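Local coordinates for protein Can2 (Sulfobacillus thermosulfidooxidans, PDB 7BDV) that binds cyclic tetra-adenylate through its CARF domains and acts as a dual-specificity nuclease that potentiates type III CRISPR defence, at residues A[16-29]-A[46-58]. Numbering follows the deposited sequence.
With nucleotides of chain E.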
ATOM      1  N   CYS A  16      -8.197  -0.437 -25.510  1.00 34.03           N
ATOM      2  CA  CYS A  16      -7.791  -0.798 -24.137  1.00 37.70           C
ATOM      3  C   CYS A  16      -8.779  -0.292 -23.096  1.00 43.04           C
ATOM      4  O   CYS A  16      -9.563   0.666 -23.346  1.00 37.91           O
ATOM      5  CB  CYS A  16      -6.337  -0.468 -23.869  1.00 43.53           C
ATOM      6  SG  CYS A  16      -5.874   1.197 -24.350  1.00 52.11           S
ATOM      7  N   LEU A  17      -8.794  -1.007 -21.974  1.00 34.94           N
ATOM      8  CA  LEU A  17      -9.761  -0.784 -20.867  1.00 34.06           C
ATOM      9  C   LEU A  17      -9.009  -0.058 -19.764  1.00 30.99           C
ATOM     10  O   LEU A  17      -8.098  -0.683 -19.201  1.00 32.92           O
ATOM     11  CB  LEU A  17     -10.269  -2.147 -20.368  1.00 40.49           C
ATOM     12  CG  LEU A  17     -11.266  -2.874 -21.251  1.00 46.33           C
ATOM     13  CD1 LEU A  17     -10.755  -3.025 -22.665  1.00 51.79           C
ATOM     14  CD2 LEU A  17     -11.577  -4.241 -20.671  1.00 53.72           C
ATOM     15  N   LEU A  18      -9.389   1.176 -19.417  1.00 29.25           N
ATOM     16  CA  LEU A  18      -8.648   1.986 -18.425  1.00 30.64           C
ATOM     17  C   LEU A  18      -9.106   1.621 -17.004  1.00 29.18           C
ATOM     18  O   LEU A  18     -10.308   1.404 -16.781  1.00 34.10           O
ATOM     19  CB  LEU A  18      -8.873   3.473 -18.688  1.00 33.55           C
ATOM     20  CG  LEU A  18      -8.343   3.969 -20.035  1.00 36.83           C
ATOM     21  CD1 LEU A  18      -8.161   5.481 -20.018  1.00 35.46           C
ATOM     22  CD2 LEU A  18      -7.023   3.306 -20.405  1.00 38.57           C
ATOM     23  N   SER A  19      -8.173   1.674 -16.068  1.00 34.24           N
ATOM     24  CA  SER A  19      -8.356   1.205 -14.672  1.00 33.56           C
ATOM     25  C   SER A  19      -7.236   1.772 -13.815  1.00 37.64           C
ATOM     26  O   SER A  19      -6.431   2.613 -14.364  1.00 35.96           O
ATOM     27  CB  SER A  19      -8.427  -0.309 -14.652  1.00 33.73           C
ATOM     28  OG  SER A  19      -7.256  -0.902 -15.138  1.00 32.28           O
ATOM     29  N   ASP A  20      -7.139   1.380 -12.534  1.00 34.35           N
ATOM     30  CA  ASP A  20      -6.095   1.929 -11.631  1.00 33.60           C
ATOM     31  C   ASP A  20      -4.718   1.906 -12.280  1.00 30.11           C
ATOM     32  O   ASP A  20      -3.965   2.887 -12.052  1.00 36.29           O
ATOM     33  CB  ASP A  20      -6.018   1.193 -10.292  1.00 40.49           C
ATOM     34  CG  ASP A  20      -7.213   1.476  -9.403  1.00 50.10           C
ATOM     35  OD1 ASP A  20      -7.459   2.675  -9.115  1.00 46.28           O
ATOM     36  OD2 ASP A  20      -7.918   0.497  -9.049  1.00 65.69           O
ATOM     37  N   HIS A  21      -4.326   0.816 -12.945  1.00 29.74           N
ATOM     38  CA  HIS A  21      -2.943   0.633 -13.440  1.00 31.79           C
ATOM     39  C   HIS A  21      -2.940   0.754 -14.965  1.00 31.90           C
ATOM     40  O   HIS A  21      -3.293  -0.198 -15.609  1.00 27.34           O
ATOM     41  CB  HIS A  21      -2.337  -0.682 -12.939  1.00 30.50           C
ATOM     42  CG  HIS A  21      -2.343  -0.705 -11.442  1.00 31.48           C
ATOM     43  ND1 HIS A  21      -1.400  -0.030 -10.686  1.00 34.76           N
ATOM     44  CD2 HIS A  21      -3.182  -1.293 -10.572  1.00 30.66           C
ATOM     45  CE1 HIS A  21      -1.683  -0.194  -9.403  1.00 41.13           C
ATOM     46  NE2 HIS A  21      -2.757  -1.000  -9.296  1.00 31.14           N
ATOM     47  N   LEU A  22      -2.517   1.909 -15.472  1.00 35.25           N
ATOM     48  CA  LEU A  22      -2.486   2.236 -16.918  1.00 37.76           C
ATOM     49  C   LEU A  22      -1.300   1.568 -17.611  1.00 36.25           C
ATOM     50  O   LEU A  22      -1.341   1.462 -18.866  1.00 36.56           O
ATOM     51  CB  LEU A  22      -2.414   3.771 -17.069  1.00 40.10           C
ATOM     52  CG  LEU A  22      -3.634   4.515 -16.543  1.00 46.41           C
ATOM     53  CD1 LEU A  22      -3.513   5.999 -16.772  1.00 56.72           C
ATOM     54  CD2 LEU A  22      -4.923   3.973 -17.172  1.00 48.18           C
ATOM     55  N   LEU A  23      -0.260   1.144 -16.861  1.00 35.00           N
ATOM     56  CA  LEU A  23       1.009   0.622 -17.424  1.00 31.54           C
ATOM     57  C   LEU A  23       0.809  -0.436 -18.494  1.00 30.06           C
ATOM     58  O   LEU A  23       1.482  -0.390 -19.528  1.00 27.02           O
ATOM     59  CB  LEU A  23       1.943   0.087 -16.327  1.00 35.70           C
ATOM     60  CG  LEU A  23       2.835   1.128 -15.676  1.00 35.12           C
ATOM     61  CD1 LEU A  23       3.464   0.574 -14.392  1.00 37.90           C
ATOM     62  CD2 LEU A  23       3.872   1.639 -16.665  1.00 35.28           C
ATOM     63  N   PRO A  24      -0.016  -1.486 -18.283  1.00 29.47           N
ATOM     64  CA  PRO A  24      -0.105  -2.557 -19.267  1.00 29.36           C
ATOM     65  C   PRO A  24      -0.814  -2.117 -20.570  1.00 32.07           C
ATOM     66  O   PRO A  24      -0.670  -2.804 -21.549  1.00 35.47           O
ATOM     67  CB  PRO A  24      -0.912  -3.658 -18.587  1.00 31.21           C
ATOM     68  CG  PRO A  24      -1.597  -2.982 -17.416  1.00 32.11           C
ATOM     69  CD  PRO A  24      -0.803  -1.739 -17.085  1.00 30.33           C
ATOM     70  N   ASN A  25      -1.543  -1.001 -20.557  1.00 32.60           N
ATOM     71  CA  ASN A  25      -2.112  -0.382 -21.791  1.00 34.08           C
ATOM     72  C   ASN A  25      -1.067   0.513 -22.472  1.00 37.39           C
ATOM     73  O   ASN A  25      -1.102   0.640 -23.713  1.00 45.60           O
ATOM     74  CB  ASN A  25      -3.361   0.421 -21.457  1.00 34.13           C
ATOM     75  CG  ASN A  25      -4.454  -0.451 -20.873  1.00 35.20           C
ATOM     76  OD1 ASN A  25      -5.113  -0.080 -19.884  1.00 34.52           O
ATOM     77  ND2 ASN A  25      -4.725  -1.547 -21.570  1.00 34.17           N
ATOM     78  N   VAL A  26      -0.163   1.115 -21.707  1.00 37.24           N
ATOM     79  CA  VAL A  26       0.794   2.143 -22.214  1.00 38.04           C
ATOM     80  C   VAL A  26       2.022   1.446 -22.809  1.00 43.95           C
ATOM     81  O   VAL A  26       2.525   1.922 -23.838  1.00 38.34           O
ATOM     82  CB  VAL A  26       1.152   3.139 -21.098  1.00 34.69           C
ATOM     83  CG1 VAL A  26       2.401   3.946 -21.388  1.00 36.81           C
ATOM     84  CG2 VAL A  26      -0.012   4.044 -20.781  1.00 35.35           C
ATOM     85  N   ILE A  27       2.500   0.363 -22.178  1.00 33.82           N
ATOM     86  CA  ILE A  27       3.756  -0.311 -22.575  1.00 37.75           C
ATOM     87  C   ILE A  27       3.683  -0.755 -24.037  1.00 34.05           C
ATOM     88  O   ILE A  27       4.618  -0.495 -24.787  1.00 35.53           O
ATOM     89  CB  ILE A  27       4.111  -1.450 -21.599  1.00 40.71           C
ATOM     90  CG1 ILE A  27       4.610  -0.891 -20.257  1.00 41.17           C
ATOM     91  CG2 ILE A  27       5.121  -2.381 -22.226  1.00 43.30           C
ATOM     92  N   PRO A  28       2.622  -1.447 -24.509  1.00 35.48           N
ATOM     93  CA  PRO A  28       2.523  -1.802 -25.926  1.00 36.71           C
ATOM     94  C   PRO A  28       2.484  -0.624 -26.923  1.00 38.09           C
ATOM     95  O   PRO A  28       2.932  -0.791 -28.039  1.00 40.59           O
ATOM     96  CB  PRO A  28       1.227  -2.612 -25.994  1.00 37.52           C
ATOM     97  CG  PRO A  28       1.025  -3.106 -24.573  1.00 36.81           C
ATOM     98  CD  PRO A  28       1.488  -1.963 -23.724  1.00 34.16           C
ATOM     99  N   VAL A  29       1.955   0.518 -26.516  1.00 38.28           N
ATOM    100  CA  VAL A  29       1.798   1.757 -27.353  1.00 41.57           C
ATOM    101  C   VAL A  29       3.164   2.439 -27.508  1.00 43.22           C
ATOM    102  O   VAL A  29       3.446   2.945 -28.624  1.00 46.29           O
ATOM    103  CB  VAL A  29       0.742   2.698 -26.735  1.00 42.96           C
ATOM    104  CG1 VAL A  29       0.742   4.085 -27.366  1.00 50.88           C
ATOM    105  CG2 VAL A  29      -0.646   2.071 -26.815  1.00 46.26           C
ATOM    106  N   LYS A  46     -12.391  10.046 -15.831  1.00 37.56           N
ATOM    107  CA  LYS A  46     -11.934  10.670 -17.097  1.00 41.30           C
ATOM    108  C   LYS A  46     -10.476  11.120 -16.913  1.00 38.83           C
ATOM    109  O   LYS A  46      -9.758  11.204 -17.911  1.00 41.00           O
ATOM    110  CB  LYS A  46     -12.870  11.808 -17.526  1.00 43.11           C
ATOM    111  CG  LYS A  46     -12.923  12.034 -19.034  1.00 49.42           C
ATOM    112  CD  LYS A  46     -13.541  13.379 -19.448  1.00 51.64           C
ATOM    113  N   GLU A  47     -10.022  11.351 -15.679  1.00 38.25           N
ATOM    114  CA  GLU A  47      -8.611  11.731 -15.393  1.00 39.85           C
ATOM    115  C   GLU A  47      -7.633  10.637 -15.880  1.00 43.17           C
ATOM    116  O   GLU A  47      -6.464  10.988 -16.184  1.00 40.87           O
ATOM    117  CB  GLU A  47      -8.410  12.108 -13.922  1.00 45.09           C
ATOM    118  CG  GLU A  47      -8.933  11.090 -12.914  1.00 55.70           C
ATOM    119  CD  GLU A  47     -10.320  11.337 -12.299  1.00 62.60           C
ATOM    120  OE1 GLU A  47     -11.249  11.799 -13.037  1.00 52.43           O
ATOM    121  OE2 GLU A  47     -10.492  11.034 -11.074  1.00 60.73           O
ATOM    122  N   ARG A  48      -8.065   9.373 -15.998  1.00 40.36           N
ATOM    123  CA  ARG A  48      -7.212   8.271 -16.530  1.00 37.33           C
ATOM    124  C   ARG A  48      -6.911   8.492 -18.018  1.00 36.93           C
ATOM    125  O   ARG A  48      -5.824   8.116 -18.468  1.00 33.94           O
ATOM    126  CB  ARG A  48      -7.880   6.910 -16.343  1.00 35.34           C
ATOM    127  CG  ARG A  48      -7.871   6.481 -14.886  1.00 40.05           C
ATOM    128  CD  ARG A  48      -8.725   5.276 -14.623  1.00 39.80           C
ATOM    129  NE  ARG A  48      -8.711   5.057 -13.189  1.00 36.14           N
ATOM    130  CZ  ARG A  48      -9.520   4.226 -12.542  1.00 35.81           C
ATOM    131  NH1 ARG A  48     -10.417   3.501 -13.196  1.00 29.81           N
ATOM    132  NH2 ARG A  48      -9.395   4.118 -11.223  1.00 41.46           N
ATOM    133  N   VAL A  49      -7.859   9.043 -18.758  1.00 36.61           N
ATOM    134  CA  VAL A  49      -7.648   9.408 -20.181  1.00 37.67           C
ATOM    135  C   VAL A  49      -6.484  10.407 -20.234  1.00 35.93           C
ATOM    136  O   VAL A  49      -5.607  10.231 -21.083  1.00 40.70           O
ATOM    137  CB  VAL A  49      -8.937   9.939 -20.844  1.00 37.68           C
ATOM    138  CG1 VAL A  49      -8.667  10.424 -22.256  1.00 39.37           C
ATOM    139  CG2 VAL A  49     -10.020   8.873 -20.856  1.00 41.59           C
ATOM    140  N   GLN A  50      -6.454  11.382 -19.321  1.00 40.44           N
ATOM    141  CA  GLN A  50      -5.437  12.482 -19.311  1.00 46.68           C
ATOM    142  C   GLN A  50      -4.064  11.904 -18.929  1.00 39.52           C
ATOM    143  O   GLN A  50      -3.050  12.244 -19.586  1.00 33.68           O
ATOM    144  CB  GLN A  50      -5.918  13.599 -18.384  1.00 51.99           C
ATOM    145  CG  GLN A  50      -5.022  14.831 -18.278  1.00 62.82           C
ATOM    146  CD  GLN A  50      -5.700  15.974 -17.537  1.00 68.66           C
ATOM    147  OE1 GLN A  50      -6.831  16.364 -17.846  1.00 79.66           O
ATOM    148  NE2 GLN A  50      -5.014  16.557 -16.562  1.00 63.08           N
ATOM    149  N   ARG A  51      -4.018  11.010 -17.937  1.00 32.43           N
ATOM    150  CA  ARG A  51      -2.755  10.287 -17.599  1.00 29.88           C
ATOM    151  C   ARG A  51      -2.247   9.493 -18.804  1.00 28.58           C
ATOM    152  O   ARG A  51      -1.035   9.540 -19.042  1.00 30.44           O
ATOM    153  CB  ARG A  51      -2.946   9.390 -16.394  1.00 29.48           C
ATOM    154  CG  ARG A  51      -3.167  10.199 -15.128  1.00 32.96           C
ATOM    155  CD  ARG A  51      -3.191   9.226 -13.978  1.00 39.08           C
ATOM    156  NE  ARG A  51      -3.429   9.860 -12.700  1.00 41.47           N
ATOM    157  CZ  ARG A  51      -3.485   9.194 -11.560  1.00 43.07           C
ATOM    158  NH1 ARG A  51      -3.331   7.877 -11.546  1.00 42.03           N
ATOM    159  NH2 ARG A  51      -3.717   9.848 -10.439  1.00 51.85           N
ATOM    160  N   PHE A  52      -3.123   8.803 -19.524  1.00 32.32           N
ATOM    161  CA  PHE A  52      -2.753   7.989 -20.707  1.00 31.94           C
ATOM    162  C   PHE A  52      -2.125   8.898 -21.775  1.00 31.84           C
ATOM    163  O   PHE A  52      -1.155   8.470 -22.401  1.00 32.14           O
ATOM    164  CB  PHE A  52      -3.960   7.268 -21.294  1.00 30.07           C
ATOM    165  CG  PHE A  52      -3.616   6.320 -22.409  1.00 33.12           C
ATOM    166  CD1 PHE A  52      -3.492   6.774 -23.712  1.00 35.08           C
ATOM    167  CD2 PHE A  52      -3.343   4.979 -22.151  1.00 36.12           C
ATOM    168  CE1 PHE A  52      -3.119   5.910 -24.733  1.00 35.63           C
ATOM    169  CE2 PHE A  52      -2.982   4.121 -23.167  1.00 38.06           C
ATOM    170  CZ  PHE A  52      -2.868   4.582 -24.462  1.00 37.76           C
ATOM    171  N   ARG A  53      -2.714  10.077 -22.004  1.00 33.81           N
ATOM    172  CA  ARG A  53      -2.214  11.053 -23.013  1.00 34.59           C
ATOM    173  C   ARG A  53      -0.826  11.530 -22.586  1.00 32.14           C
ATOM    174  O   ARG A  53       0.067  11.583 -23.435  1.00 34.85           O
ATOM    175  CB  ARG A  53      -3.202  12.217 -23.163  1.00 34.93           C
ATOM    176  CG  ARG A  53      -4.556  11.820 -23.733  1.00 40.64           C
ATOM    177  CD  ARG A  53      -5.505  13.012 -23.929  1.00 44.63           C
ATOM    178  NE  ARG A  53      -6.711  12.659 -24.668  1.00 46.73           N
ATOM    179  CZ  ARG A  53      -6.792  12.586 -26.005  1.00 50.42           C
ATOM    180  NH1 ARG A  53      -5.737  12.831 -26.770  1.00 52.23           N
ATOM    181  NH2 ARG A  53      -7.936  12.249 -26.577  1.00 44.85           N
ATOM    182  N   GLN A  54      -0.658  11.865 -21.308  1.00 38.35           N
ATOM    183  CA  GLN A  54       0.604  12.383 -20.726  1.00 37.55           C
ATOM    184  C   GLN A  54       1.692  11.309 -20.805  1.00 37.28           C
ATOM    185  O   GLN A  54       2.846  11.653 -21.170  1.00 33.53           O
ATOM    186  CB  GLN A  54       0.362  12.833 -19.279  1.00 44.20           C
ATOM    187  CG  GLN A  54       1.499  13.615 -18.655  1.00 47.97           C
ATOM    188  CD  GLN A  54       1.945  14.757 -19.540  1.00 53.08           C
ATOM    189  OE1 GLN A  54       1.148  15.403 -20.212  1.00 58.32           O
ATOM    190  NE2 GLN A  54       3.245  14.990 -19.572  1.00 49.32           N
ATOM    191  N   ALA A  55       1.358  10.051 -20.498  1.00 33.66           N
ATOM    192  CA  ALA A  55       2.323   8.931 -20.531  1.00 28.46           C
ATOM    193  C   ALA A  55       2.773   8.676 -21.977  1.00 30.73           C
ATOM    194  O   ALA A  55       3.934   8.285 -22.161  1.00 29.20           O
ATOM    195  CB  ALA A  55       1.719   7.691 -19.931  1.00 31.06           C
ATOM    196  N   THR A  56       1.889   8.863 -22.961  1.00 32.27           N
ATOM    197  CA  THR A  56       2.182   8.538 -24.376  1.00 38.02           C
ATOM    198  C   THR A  56       2.448   9.820 -25.185  1.00 39.55           C
ATOM    199  O   THR A  56       2.421   9.700 -26.407  1.00 43.03           O
ATOM    200  CB  THR A  56       1.057   7.704 -25.014  1.00 36.76           C
ATOM    201  OG1 THR A  56      -0.144   8.474 -25.010  1.00 36.40           O
ATOM    202  CG2 THR A  56       0.817   6.383 -24.315  1.00 41.03           C
ATOM    203  N   GLU A  57       2.736  10.961 -24.547  1.00 40.95           N
ATOM    204  CA  GLU A  57       2.932  12.270 -25.243  1.00 42.73           C
ATOM    205  C   GLU A  57       4.041  12.156 -26.306  1.00 46.32           C
ATOM    206  O   GLU A  57       3.894  12.802 -27.364  1.00 45.62           O
ATOM    207  CB  GLU A  57       3.258  13.396 -24.256  1.00 37.22           C
ATOM    208  N   SER A  58       5.096  11.370 -26.041  1.00 46.71           N
ATOM    209  CA  SER A  58       6.276  11.160 -26.935  1.00 50.81           C
ATOM    210  C   SER A  58       5.870  10.421 -28.223  1.00 49.77           C
ATOM    211  O   SER A  58       6.632  10.440 -29.174  1.00 53.54           O
ATOM    212  CB  SER A  58       7.361  10.382 -26.236  1.00 56.09           C
ATOM    213  OG  SER A  58       7.780  11.016 -25.038  1.00 68.44           O
TER
ATOM    214  P     A E   1      -6.395  -2.997 -12.374  1.00 35.45           P
ATOM    215  OP1   A E   1      -6.048  -1.653 -12.988  1.00 38.45           O
ATOM    216  OP2   A E   1      -5.740  -3.116 -11.007  1.00 29.18           O
ATOM    217  O5'   A E   1      -5.889  -4.158 -13.333  1.00 33.55           O
ATOM    218  C5'   A E   1      -4.515  -4.136 -13.706  1.00 30.62           C
ATOM    219  C4'   A E   1      -4.198  -5.468 -14.302  1.00 30.49           C
ATOM    220  O4'   A E   1      -2.962  -5.351 -15.036  1.00 28.35           O
ATOM    221  C3'   A E   1      -3.953  -6.602 -13.300  1.00 31.02           C
ATOM    222  O3'   A E   1      -4.107  -7.818 -13.968  1.00 28.04           O
ATOM    223  C2'   A E   1      -2.461  -6.484 -13.055  1.00 30.97           C
ATOM    224  O2'   A E   1      -1.939  -7.699 -12.568  1.00 31.61           O
ATOM    225  C1'   A E   1      -2.015  -6.244 -14.499  1.00 27.55           C
ATOM    226  N9    A E   1      -0.737  -5.659 -14.739  1.00 27.12           N
ATOM    227  C8    A E   1       0.102  -6.027 -15.751  1.00 28.36           C
ATOM    228  N7    A E   1       1.195  -5.319 -15.792  1.00 28.73           N
ATOM    229  C5    A E   1       1.050  -4.411 -14.768  1.00 32.44           C
ATOM    230  C6    A E   1       1.873  -3.373 -14.309  1.00 34.45           C
ATOM    231  N6    A E   1       3.043  -3.061 -14.850  1.00 38.14           N
ATOM    232  N1    A E   1       1.415  -2.640 -13.280  1.00 32.40           N
ATOM    233  C2    A E   1       0.237  -2.947 -12.740  1.00 26.89           C
ATOM    234  N3    A E   1      -0.597  -3.907 -13.053  1.00 29.73           N
ATOM    235  C4    A E   1      -0.147  -4.600 -14.111  1.00 31.47           C
ATOM    236  P     A E   4     -11.796  -7.483 -10.673  1.00 29.61           P
ATOM    237  OP1   A E   4     -13.070  -7.545 -11.433  1.00 31.96           O
ATOM    238  OP2   A E   4     -10.511  -8.228 -10.788  1.00 30.18           O
ATOM    239  O5'   A E   4     -11.487  -5.943 -11.002  1.00 27.41           O
ATOM    240  C5'   A E   4     -10.285  -5.340 -10.597  1.00 29.78           C
ATOM    241  C4'   A E   4      -9.945  -4.321 -11.658  1.00 31.59           C
ATOM    242  O4'   A E   4     -11.087  -3.431 -11.859  1.00 33.99           O
ATOM    243  C3'   A E   4      -8.766  -3.426 -11.302  1.00 32.14           C
ATOM    244  O3'   A E   4      -7.948  -3.317 -12.477  1.00 35.82           O
ATOM    245  C2'   A E   4      -9.451  -2.122 -10.900  1.00 33.96           C
ATOM    246  O2'   A E   4      -8.617  -0.982 -10.960  1.00 32.23           O
ATOM    247  C1'   A E   4     -10.617  -2.103 -11.882  1.00 31.46           C
ATOM    248  N9    A E   4     -11.714  -1.227 -11.531  1.00 36.57           N
ATOM    249  C8    A E   4     -12.382  -1.139 -10.305  1.00 38.18           C
ATOM    250  N7    A E   4     -13.352  -0.242 -10.334  1.00 36.36           N
ATOM    251  C5    A E   4     -13.304   0.298 -11.620  1.00 38.58           C
ATOM    252  C6    A E   4     -14.049   1.316 -12.259  1.00 40.52           C
ATOM    253  N6    A E   4     -15.023   1.975 -11.650  1.00 37.43           N
ATOM    254  N1    A E   4     -13.737   1.644 -13.549  1.00 35.07           N
ATOM    255  C2    A E   4     -12.723   0.985 -14.129  1.00 41.45           C
ATOM    256  N3    A E   4     -11.961   0.002 -13.631  1.00 41.71           N
ATOM    257  C4    A E   4     -12.295  -0.289 -12.355  1.00 38.35           C
TER
HETATM  258  O   HOH W   1     -11.604   3.754 -15.888  1.00 33.11           O
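R48 runs from helix 47-55 along the loop 18-22 to the bound cyclic tetra-adenylate. Its CB touches CD1 of L18 at 4.0 Å. The chain is extended from CG to NE and follows the carbonyl oxygen of S19: CG is near it, and R48 CD and NE each lie 3.5 Å from S19 O. The guanidinium then lies flat against the backbone, with S19 C and D20 N over one face. At its tip, NH2 of R48 makes a salt bridge with OD1 of D20 at 3.2 Å, the carboxylate and guanidinium planes 69° apart. C2 of A4 of chain E lies at the edge of the guanidinium, near its plane, next to NH1, and a water links NH1 to L18 O.

The other carboxylate oxygen, D20 OD2, accepts a 2.5 Å hydrogen bond from O2' of A4 of chain E. R48 thus touches the ligand itself and also pairs with D20, which binds it. The contact belongs to the Rossmann-like CARF domain, where the loop after strand 13-17 holds the cyclic nucleotide. S19 OG and H21 N both donate to OP1 of A1 of chain E.

Behind the loop the packing is apolar. L22 CD1 presses on CB of R51 at 3.5 Å. F52 has CG anti to the backbone N (chi1 -174°), and its ring reaches V26 CG2 through CD2 at 3.7 Å. The SG of C16 approaches the same ring obliquely. Further along, V29 CG1 meets T56 CG2 at 3.8 Å.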